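Local atomic coordinates of Rho-class glutathione S-transferase (Laternula elliptica, PDB entry 3QAV), a protein that probably catalyses the transfer of glutathione to electrophilic compounds, as a cytosolic glutathione S-transferase. Residues A[211-214]-A[215-219]. Numbering follows the deposited sequence.
Sequences KYYN and MMMDR
Met215, Met216 and Met217 each give their backbone N-H to the carbonyl four residues back, on Lys211, Tyr212 and Tyr213, in regular alpha-helical bonds, whereas Asp218 N reaches Asn214 O only weakly, at 3.3 Å. This spacing sets each tyrosine beside the methionine one turn later. Tyr212 lays one face of its ring against Met216, whose CG stands 3.8 Å from the ring centroid in a CH-pi contact; SD lies obliquely at 4.7 Å from the same centroid. Bends at chi2 and chi3 carry Met216 CE on to the phenol end, 3.2 Å from Tyr212 OH. Met215 CE adds an oblique touch at Tyr212 CD1. Tyr213 and Met217 run alongside each other, with Met217 CG over the ring face in a CH-pi contact, 3.5 Å from the Tyr213 ring centroid, and Met217 SD obliquely placed at 4.5 Å from that centroid. A flexible thioether suits Met216 and Met217, since it can follow the outline of a ring. The Tyr213 ring leans along the helix toward its C-terminal end because CG is anti to the backbone N (chi1 175°), which brings the ring over Met217. Buried Tyr212 needs a polar partner for its hydroxyl and finds it in Asp185 of helix 183-197; an alanine here would probably open a gap beside Met216 and leave the Asp185 carboxylate without this hydrogen bond. The pairs Tyr212-Met216 and Tyr213-Met217 are i, i+4 Met-aromatic contacts within one helix, which the Asp185 bond and packing of Tyr213 and Met216 on Phe189 hold to helix 183-197 in the all-helical C-terminal domain of the GST fold.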
loop_
_atom_site.group_PDB
_atom_site.type_symbol
_atom_site.label_atom_id
_atom_site.label_comp_id
_atom_site.label_asym_id
_atom_site.label_seq_id
_atom_site.Cartn_x
_atom_site.Cartn_y
_atom_site.Cartn_z
ATOM N N LYS A 211 -24.948 -2.989 5.956
ATOM C CA LYS A 211 -25.824 -2.931 4.794
ATOM C C LYS A 211 -24.988 -3.130 3.529
ATOM O O LYS A 211 -25.405 -3.811 2.586
ATOM C CB LYS A 211 -26.527 -1.571 4.763
ATOM C CG LYS A 211 -27.378 -1.301 3.539
ATOM C CD LYS A 211 -28.022 0.078 3.649
ATOM C CE LYS A 211 -28.877 0.398 2.435
ATOM N NZ LYS A 211 -29.554 1.718 2.562
ATOM N N TYR A 212 -23.801 -2.528 3.524
ATOM C CA TYR A 212 -22.877 -2.635 2.398
ATOM C C TYR A 212 -22.449 -4.092 2.269
ATOM O O TYR A 212 -22.459 -4.659 1.182
ATOM C CB TYR A 212 -21.646 -1.753 2.638
ATOM C CG TYR A 212 -20.539 -1.934 1.609
ATOM C CD1 TYR A 212 -20.644 -1.390 0.329
ATOM C CD2 TYR A 212 -19.390 -2.664 1.921
ATOM C CE1 TYR A 212 -19.625 -1.570 -0.613
ATOM C CE2 TYR A 212 -18.375 -2.851 0.996
ATOM C CZ TYR A 212 -18.493 -2.303 -0.264
ATOM O OH TYR A 212 -17.476 -2.481 -1.171
ATOM N N TYR A 213 -22.085 -4.693 3.395
ATOM C CA TYR A 213 -21.659 -6.084 3.420
ATOM C C TYR A 213 -22.739 -7.015 2.870
ATOM O O TYR A 213 -22.461 -7.894 2.058
ATOM C CB TYR A 213 -21.319 -6.504 4.848
ATOM C CG TYR A 213 -20.984 -7.971 4.965
ATOM C CD1 TYR A 213 -19.766 -8.463 4.505
ATOM C CD2 TYR A 213 -21.893 -8.874 5.514
ATOM C CE1 TYR A 213 -19.459 -9.810 4.587
ATOM C CE2 TYR A 213 -21.593 -10.232 5.602
ATOM C CZ TYR A 213 -20.373 -10.689 5.135
ATOM O OH TYR A 213 -20.062 -12.021 5.203
ATOM N N ASN A 214 -23.969 -6.826 3.332
ATOM C CA ASN A 214 -25.080 -7.654 2.877
ATOM C C ASN A 214 -25.307 -7.512 1.382
ATOM O O ASN A 214 -25.480 -8.505 0.685
ATOM C CB ASN A 214 -26.360 -7.285 3.633
ATOM C CG ASN A 214 -26.396 -7.876 5.023
ATOM O OD1 ASN A 214 -27.050 -7.348 5.917
ATOM N ND2 ASN A 214 -25.700 -8.989 5.210
ATOM N N MET A 215 -25.312 -6.278 0.889
ATOM C CA MET A 215 -25.516 -6.061 -0.538
ATOM C C MET A 215 -24.432 -6.771 -1.340
ATOM O O MET A 215 -24.722 -7.506 -2.284
ATOM C CB MET A 215 -25.481 -4.571 -0.885
ATOM C CG MET A 215 -25.222 -4.322 -2.370
ATOM S SD MET A 215 -25.063 -2.596 -2.824
ATOM C CE MET A 215 -23.379 -2.244 -2.264
ATOM N N MET A 216 -23.183 -6.534 -0.955
ATOM C CA MET A 216 -22.042 -7.128 -1.640
ATOM C C MET A 216 -22.037 -8.653 -1.572
ATOM O O MET A 216 -21.671 -9.315 -2.542
ATOM C CB MET A 216 -20.745 -6.562 -1.057
ATOM C CG MET A 216 -20.516 -5.098 -1.390
ATOM S SD MET A 216 -20.090 -4.812 -3.138
ATOM C CE MET A 216 -18.285 -4.915 -3.059
ATOM N N MET A 217 -22.438 -9.205 -0.430
ATOM C CA MET A 217 -22.490 -10.660 -0.258
ATOM C C MET A 217 -23.511 -11.317 -1.177
ATOM O O MET A 217 -23.489 -12.531 -1.365
ATOM C CB MET A 217 -22.827 -11.022 1.183
ATOM C CG MET A 217 -21.633 -11.030 2.103
ATOM S SD MET A 217 -20.432 -12.277 1.621
ATOM C CE MET A 217 -21.203 -13.757 2.321
ATOM N N ASP A 218 -24.413 -10.516 -1.732
ATOM C CA ASP A 218 -25.423 -11.033 -2.640
ATOM C C ASP A 218 -24.999 -10.826 -4.101
ATOM O O ASP A 218 -25.640 -11.322 -5.019
ATOM C CB ASP A 218 -26.779 -10.368 -2.361
ATOM C CG ASP A 218 -27.440 -10.896 -1.080
ATOM O OD1 ASP A 218 -27.608 -12.130 -0.964
ATOM O OD2 ASP A 218 -27.801 -10.086 -0.192
ATOM N N ARG A 219 -23.905 -10.104 -4.309
ATOM C CA ARG A 219 -23.393 -9.855 -5.650
ATOM C C ARG A 219 -22.793 -11.164 -6.177
ATOM O O ARG A 219 -21.888 -11.734 -5.572
ATOM C CB ARG A 219 -22.337 -8.751 -5.581
ATOM C CG ARG A 219 -22.017 -8.076 -6.898
ATOM C CD ARG A 219 -20.979 -6.969 -6.685
ATOM N NE ARG A 219 -20.526 -6.416 -7.955
ATOM C CZ ARG A 219 -21.186 -5.500 -8.653
ATOM N NH1 ARG A 219 -20.691 -5.072 -9.808
ATOM N NH2 ARG A 219 -22.324 -5.000 -8.186
#